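Local atomic coordinates of FMN Adenylyltransferase (Candida glabrata, PDB entry 3FWK), a protein that catalyses the transfer of an adenylyl group from ATP to FMN, the step that makes the flavin cofactor FAD. Residues L227-V230 with E231-L234; D29-I32 with A33-R37; L13-N16 with L17-Y21. All blocks are in the same frame, centred on the assembly; numbering follows the deposited sequence. Where two conformers were deposited one is given.

Contact 1. Residues L227-V230 with E231-L234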
loop_
_atom_site.group_PDB
_atom_site.type_symbol
_atom_site.label_atom_id
_atom_site.label_comp_id
_atom_site.label_asym_id
_atom_site.label_seq_id
_atom_site.Cartn_x
_atom_site.Cartn_y
_atom_site.Cartn_z
ATOM N N LEU A 227 -4.309 -8.437 -4.226
ATOM C CA LEU A 227 -4.048 -8.362 -5.654
ATOM C C LEU A 227 -2.847 -9.247 -5.950
ATOM O O LEU A 227 -1.702 -8.849 -5.851
ATOM C CB LEU A 227 -3.814 -6.915 -6.075
ATOM C CG LEU A 227 -4.999 -5.991 -5.736
ATOM C CD1 LEU A 227 -4.667 -4.548 -6.138
ATOM C CD2 LEU A 227 -6.330 -6.444 -6.323
ATOM N N GLY A 228 -3.105 -10.511 -6.225
ATOM C CA GLY A 228 -2.082 -11.393 -6.711
ATOM C C GLY A 228 -2.071 -11.242 -8.232
ATOM O O GLY A 228 -2.454 -10.203 -8.792
ATOM N N ASN A 229 -1.762 -12.305 -8.914
ATOM C CA ASN A 229 -1.639 -12.220 -10.348
ATOM C C ASN A 229 -2.990 -12.424 -11.053
ATOM O O ASN A 229 -3.991 -12.863 -10.451
ATOM C CB ASN A 229 -0.559 -13.176 -10.838
ATOM C CG ASN A 229 -0.921 -14.604 -10.636
ATOM O OD1 ASN A 229 -1.964 -15.056 -11.086
ATOM N ND2 ASN A 229 -0.043 -15.344 -9.962
ATOM N N VAL A 230 -3.016 -12.105 -12.349
ATOM C CA VAL A 230 -4.291 -12.142 -13.083
ATOM C C VAL A 230 -4.841 -13.524 -13.249
ATOM O O VAL A 230 -6.071 -13.681 -13.391
ATOM C CB VAL A 230 -4.190 -11.487 -14.491
ATOM C CG1 VAL A 230 -3.927 -10.053 -14.364
ATOM C CG2 VAL A 230 -3.129 -12.174 -15.401
ATOM N N GLU A 231 -3.969 -14.533 -13.277
ATOM C CA GLU A 231 -4.418 -15.891 -13.524
ATOM C C GLU A 231 -5.038 -16.528 -12.289
ATOM O O GLU A 231 -5.898 -17.386 -12.431
ATOM C CB GLU A 231 -3.305 -16.765 -14.167
ATOM C CG GLU A 231 -1.984 -17.084 -13.412
ATOM C CD GLU A 231 -0.897 -16.021 -13.561
ATOM O OE1 GLU A 231 0.299 -16.408 -13.356
ATOM O OE2 GLU A 231 -1.229 -14.869 -13.934
ATOM N N GLU A 232 -4.612 -16.132 -11.089
ATOM C CA GLU A 232 -5.038 -16.810 -9.844
ATOM C C GLU A 232 -6.081 -16.000 -9.074
ATOM O O GLU A 232 -6.802 -16.579 -8.273
ATOM C CB GLU A 232 -3.841 -17.013 -8.896
ATOM C CG GLU A 232 -3.305 -15.661 -8.264
ATOM C CD GLU A 232 -1.998 -15.766 -7.438
ATOM O OE1 GLU A 232 -1.611 -16.910 -7.046
ATOM O OE2 GLU A 232 -1.365 -14.701 -7.187
ATOM N N THR A 233 -6.099 -14.689 -9.236
ATOM C CA THR A 233 -6.831 -13.846 -8.276
ATOM C C THR A 233 -8.257 -13.624 -8.680
ATOM O O THR A 233 -8.550 -13.261 -9.805
ATOM C CB THR A 233 -6.129 -12.478 -8.134
ATOM O OG1 THR A 233 -4.762 -12.705 -7.788
ATOM C CG2 THR A 233 -6.767 -11.650 -7.064
ATOM N N LEU A 234 -9.162 -13.790 -7.732
ATOM C CA LEU A 234 -10.593 -13.547 -7.930
ATOM C C LEU A 234 -11.063 -12.589 -6.827
ATOM O O LEU A 234 -10.442 -12.493 -5.763
ATOM C CB LEU A 234 -11.400 -14.861 -7.805
ATOM C CG LEU A 234 -11.129 -15.851 -8.928
ATOM C CD1 LEU A 234 -11.738 -17.197 -8.588
ATOM C CD2 LEU A 234 -11.677 -15.331 -10.290
HETATM O O HOH W 1 0.433 -18.383 -11.290
#
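The side-chain amide of Asn229 lies stacked on the carboxylate of Glu232 across a tight turn, their planes only 8° apart. ND2 of Asn229 rests 3.1 Å from Glu232 OE2 without a hydrogen bond. Glu232 OE2 instead accepts from the backbone N of Asn229 at 3.0 Å. That bond is nearly straight, at 169°, and meets the anti side of the carboxylate. Glu232 was deposited in two conformers. The bond and the stacking hold for the one given here and are less certain for that reason. In return, OD1 of Asn229 tentatively accepts from Glu232 N. The site of OD1 is unsure, because it lies too close to Glu231 in the model. The pairing resembles a capping box, though no regular helix follows and the OD1 half is uncertain. Asn229 CG stands between its backbone N and carbonyl carbon (chi1 67°), which folds the amide back over the turn.

Thr233 grips the carbonyl of Asn229. Its OG1 donates to Asn229 O at 2.8 Å, tilted from the carbonyl plane, and its backbone N donates to the same oxygen at 3.0 Å. One carbonyl thus holds two donors from one residue, and the buried Thr233 hydroxyl is fixed in the turn.

A water donates to Glu231 OE1 at 2.9 Å and weakly accepts from Asn229 ND2. Asp116 OD2, a like charge, lies close to Glu231 OE1. Further out, Thr233 packs on Phe224 and Arg304. Backbone bonds tie Val230 to Asp116, Glu232 to Ile305 and Leu234 to Gly303. The turn lies in the surface loop between helices 202-212 and 253-257, joined to the end of the chain and to the segment between strand 107-111 and helix 119-131.

Contact 2. Residues D29-I32 with A33-R37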
loop_
_atom_site.group_PDB
_atom_site.type_symbol
_atom_site.label_atom_id
_atom_site.label_comp_id
_atom_site.label_asym_id
_atom_site.label_seq_id
_atom_site.Cartn_x
_atom_site.Cartn_y
_atom_site.Cartn_z
ATOM N N ASP A 29 -11.212 0.385 22.704
ATOM C CA ASP A 29 -11.391 -0.911 22.091
ATOM C C ASP A 29 -11.795 -0.831 20.621
ATOM O O ASP A 29 -12.240 -1.835 20.042
ATOM C CB ASP A 29 -12.350 -1.759 22.876
ATOM C CG ASP A 29 -13.715 -1.163 22.948
ATOM O OD1 ASP A 29 -13.983 -0.053 22.422
ATOM O OD2 ASP A 29 -14.579 -1.851 23.581
ATOM N N SER A 30 -11.547 0.322 19.990
ATOM C CA SER A 30 -11.973 0.501 18.613
ATOM C C SER A 30 -10.873 0.177 17.619
ATOM O O SER A 30 -9.675 0.217 17.945
ATOM C CB SER A 30 -12.469 1.912 18.378
ATOM O OG SER A 30 -11.425 2.865 18.488
ATOM N N ILE A 31 -11.286 -0.094 16.395
ATOM C CA ILE A 31 -10.327 -0.230 15.295
ATOM C C ILE A 31 -9.573 1.076 15.069
ATOM O O ILE A 31 -8.362 1.045 14.821
ATOM C CB ILE A 31 -11.027 -0.673 13.997
ATOM C CG1 ILE A 31 -11.566 -2.093 14.114
ATOM C CG2 ILE A 31 -10.063 -0.566 12.797
ATOM C CD1 ILE A 31 -12.588 -2.441 13.048
ATOM N N ILE A 32 -10.245 2.228 15.170
ATOM C CA ILE A 32 -9.565 3.507 14.967
ATOM C C ILE A 32 -8.453 3.676 16.005
ATOM O O ILE A 32 -7.329 4.031 15.664
ATOM C CB ILE A 32 -10.529 4.686 14.947
ATOM C CG1 ILE A 32 -11.353 4.659 13.670
ATOM C CG2 ILE A 32 -9.778 5.993 15.082
ATOM C CD1 ILE A 32 -12.568 5.567 13.704
ATOM N N ALA A 33 -8.737 3.412 17.293
ATOM C CA ALA A 33 -7.681 3.559 18.292
ATOM C C ALA A 33 -6.518 2.593 18.039
ATOM O O ALA A 33 -5.361 2.984 18.179
ATOM C CB ALA A 33 -8.251 3.337 19.705
ATOM N N GLN A 34 -6.817 1.357 17.640
ATOM C CA GLN A 34 -5.772 0.412 17.316
ATOM C C GLN A 34 -4.903 0.909 16.131
ATOM O O GLN A 34 -3.688 0.737 16.124
ATOM C CB GLN A 34 -6.398 -0.931 16.991
ATOM C CG GLN A 34 -5.402 -2.067 16.773
ATOM C CD GLN A 34 -6.099 -3.291 16.234
ATOM O OE1 GLN A 34 -6.680 -3.263 15.156
ATOM N NE2 GLN A 34 -6.082 -4.381 17.002
ATOM N N THR A 35 -5.560 1.525 15.157
ATOM C CA THR A 35 -4.860 2.099 14.001
ATOM C C THR A 35 -3.984 3.270 14.425
ATOM O O THR A 35 -2.861 3.416 13.951
ATOM C CB THR A 35 -5.873 2.510 12.907
ATOM O OG1 THR A 35 -6.712 1.403 12.610
ATOM C CG2 THR A 35 -5.153 2.985 11.649
ATOM N N GLN A 36 -4.494 4.128 15.321
ATOM C CA GLN A 36 -3.669 5.189 15.860
ATOM C C GLN A 36 -2.395 4.652 16.506
ATOM O O GLN A 36 -1.303 5.201 16.316
ATOM C CB GLN A 36 -4.464 6.073 16.856
ATOM C CG GLN A 36 -5.621 6.789 16.146
ATOM C CD GLN A 36 -6.591 7.465 17.084
ATOM O OE1 GLN A 36 -6.779 7.017 18.197
ATOM N NE2 GLN A 36 -7.248 8.515 16.632
ATOM N N ARG A 37 -2.547 3.615 17.331
ATOM C CA ARG A 37 -1.391 2.986 17.936
ATOM C C ARG A 37 -0.410 2.443 16.884
ATOM O O ARG A 37 0.817 2.596 17.035
ATOM C CB ARG A 37 -1.830 1.876 18.903
ATOM C CG ARG A 37 -2.641 2.438 20.102
ATOM C CD ARG A 37 -2.892 1.336 21.184
ATOM N NE ARG A 37 -3.608 0.140 20.744
ATOM C CZ ARG A 37 -4.928 -0.016 20.748
ATOM N NH1 ARG A 37 -5.722 1.013 21.036
ATOM N NH2 ARG A 37 -5.456 -1.181 20.426
HETATM O O HOH W 2 -8.198 -0.547 20.234
#
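Ser30 caps the N-terminus of helix 31-50 by accepting from Ala33 N. A chi1 of 67° swings its OG inward over the first turn of the helix, within reach of that N-H. The N-cap bond is 3.0 Å long from Ala33 N to Ser30 OG, with an angle of 165° at the hydrogen. OG also bonds to Glu27 O, so the cap ties the helix to the preceding loop.

The main-chain bonds follow in regular order: Gln34 N to Ser30 O, Thr35 N to Ile31 O and Gln36 N to Ile32 O.

One side chain doubles the backbone pattern. Thr35 OG1 donates to Ile31 O at 2.8 Å from above the carbonyl plane, and it also bonds to Asn204 ND2. Gln34 OE1 reaches the same ND2, so two neighbouring residues share Asn204 of helix 202-212.

The extended Gln36 chain crosses Ile32 at a slant. Its CG lies 3.3 Å from Ile32 O, and its NE2 passes 3.9 Å from Ile32 CG2 on the way to Tyr21 O and Ile24 O.

At the solvent side, one face of the Arg37 guanidinium lies over Gln34 CA. At the guanidinium edge a water accepts from Arg37 NH2 at 2.8 Å and donates to Ser30 O.

Contact 3. Residues L13-N16 with L17-Y21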
loop_
_atom_site.group_PDB
_atom_site.type_symbol
_atom_site.label_atom_id
_atom_site.label_comp_id
_atom_site.label_asym_id
_atom_site.label_seq_id
_atom_site.Cartn_x
_atom_site.Cartn_y
_atom_site.Cartn_z
ATOM N N LEU A 13 0.765 17.131 2.744
ATOM C CA LEU A 13 -0.563 16.564 2.739
ATOM C C LEU A 13 -0.598 15.312 3.603
ATOM O O LEU A 13 -1.470 15.125 4.432
ATOM C CB LEU A 13 -0.996 16.215 1.317
ATOM C CG LEU A 13 -2.226 15.308 1.225
ATOM C CD1 LEU A 13 -3.510 15.894 1.817
ATOM C CD2 LEU A 13 -2.442 14.857 -0.220
ATOM N N CYS A 14 0.393 14.445 3.406
ATOM C CA CYS A 14 0.387 13.165 4.129
ATOM C C CYS A 14 0.575 13.383 5.625
ATOM O O CYS A 14 -0.045 12.706 6.449
ATOM C CB CYS A 14 1.478 12.255 3.592
ATOM S SG CYS A 14 1.005 11.582 1.939
ATOM N N TYR A 15 1.433 14.340 5.971
ATOM C CA TYR A 15 1.570 14.738 7.378
ATOM C C TYR A 15 0.254 15.231 7.958
ATOM O O TYR A 15 -0.133 14.870 9.080
ATOM C CB TYR A 15 2.666 15.774 7.498
ATOM C CG TYR A 15 2.811 16.254 8.925
ATOM C CD1 TYR A 15 3.473 15.469 9.864
ATOM C CD2 TYR A 15 2.259 17.474 9.333
ATOM C CE1 TYR A 15 3.593 15.884 11.190
ATOM C CE2 TYR A 15 2.376 17.905 10.665
ATOM C CZ TYR A 15 3.035 17.086 11.550
ATOM O OH TYR A 15 3.156 17.499 12.872
ATOM N N ASN A 16 -0.438 16.084 7.216
ATOM C CA ASN A 16 -1.683 16.625 7.701
ATOM C C ASN A 16 -2.787 15.593 7.840
ATOM O O ASN A 16 -3.486 15.573 8.845
ATOM C CB ASN A 16 -2.118 17.768 6.789
ATOM C CG ASN A 16 -1.233 19.006 6.936
ATOM O OD1 ASN A 16 -0.582 19.239 7.930
ATOM N ND2 ASN A 16 -1.245 19.835 5.873
ATOM N N LEU A 17 -2.937 14.685 6.874
ATOM C CA LEU A 17 -3.996 13.693 7.000
ATOM C C LEU A 17 -3.659 12.680 8.102
ATOM O O LEU A 17 -4.553 12.198 8.800
ATOM C CB LEU A 17 -4.379 13.042 5.655
ATOM C CG LEU A 17 -3.362 12.120 5.001
ATOM C CD1 LEU A 17 -3.551 10.680 5.555
ATOM C CD2 LEU A 17 -3.551 12.114 3.484
ATOM N N THR A 18 -2.372 12.364 8.275
ATOM C CA THR A 18 -1.959 11.426 9.328
ATOM C C THR A 18 -2.202 12.052 10.717
ATOM O O THR A 18 -2.751 11.412 11.622
ATOM C CB THR A 18 -0.506 10.996 9.128
ATOM O OG1 THR A 18 -0.382 10.355 7.825
ATOM C CG2 THR A 18 -0.072 10.008 10.194
ATOM N N SER A 19 -1.816 13.305 10.855
ATOM C CA SER A 19 -2.076 14.035 12.086
ATOM C C SER A 19 -3.571 14.131 12.387
ATOM O O SER A 19 -3.998 13.995 13.537
ATOM C CB SER A 19 -1.474 15.430 11.959
ATOM O OG SER A 19 -0.070 15.417 11.932
ATOM N N SER A 20 -4.364 14.364 11.351
ATOM C CA SER A 20 -5.808 14.438 11.496
ATOM C C SER A 20 -6.350 13.090 11.949
ATOM O O SER A 20 -7.206 13.009 12.868
ATOM C CB SER A 20 -6.456 14.921 10.194
ATOM O OG SER A 20 -7.860 14.979 10.318
ATOM N N TYR A 21 -5.851 11.999 11.369
ATOM C CA TYR A 21 -6.310 10.684 11.810
ATOM C C TYR A 21 -5.985 10.450 13.300
ATOM O O TYR A 21 -6.816 9.933 14.072
ATOM C CB TYR A 21 -5.623 9.568 10.954
ATOM C CG TYR A 21 -6.251 8.206 11.194
ATOM C CD1 TYR A 21 -7.234 7.698 10.352
ATOM C CD2 TYR A 21 -5.876 7.429 12.311
ATOM C CE1 TYR A 21 -7.851 6.470 10.593
ATOM C CE2 TYR A 21 -6.487 6.237 12.581
ATOM C CZ TYR A 21 -7.466 5.753 11.745
ATOM O OH TYR A 21 -8.044 4.562 12.063
#
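Leu13 to Asn16 and Leu17 to Tyr21 form consecutive turns of helix 7-23, and Leu17 N, Thr18 N, Ser19 N and Ser20 N each donate to the carbonyl four residues back, at 2.9 to 3.0 Å. Two side chains add a second bond to this ladder. Thr18 OG1 donates to Cys14 O at 2.7 Å, arriving from the opposite face of the carbonyl plane to Thr18 N. Ser19 does the same at Tyr15 O, where OG donates at 2.9 Å and Ser19 N comes from the other face. Each of these oxygens thus takes two donors from a single residue. Both hydroxyls sit beside their backbone N, opposite the carbonyl carbon (chi1 -60° in Thr18, -68° in Ser19), and this aims them back along the helix.

The Ser19 hydroxyl also lies over one face of the Tyr15 ring, toward its rim, with OG 3.5 Å from Tyr15 CZ. The same ring meets Trp83 with the planes at about 40° and touches Ser80 and Glu84, so it joins this helix to helix 69-86.

On another side of the helix, Leu17 CD2 packs against Leu13 CG at 4.1 Å. Leu17 CG stands close to both Leu13 O and Cys14 O. Beyond this pair, Leu17 touches Phe208 and Ser212 of helix 202-212.

Serine and threonine hydroxyls bonded to the carbonyl one turn back are a familiar feature inside alpha-helices. They satisfy a buried or half-buried hydroxyl without a partner from another element. Here they do so in an N-terminal helix packed among helices 31-50, 69-86 and 202-212 of the alpha/beta, Rossmann-like fold.

Contacts 2 and 3 lie on successive helices, 31-50 and 7-23, and touch directly, with Tyr21 OH packed against Ile32 and Thr35. Both also lean on helix 202-212. Contact 3 is partly buried, and half of its touching residues are buried; contacts 1 and 2 are at the surface. Contact 1 stands apart, with its nearest atoms about 19 Å from either of the others. A threonine hydroxyl bonded to the carbonyl four residues back recurs in all three. Capping differs: a serine starts a true helix in contact 2, whereas acidic and amide groups appear to close a lone turn in contact 1.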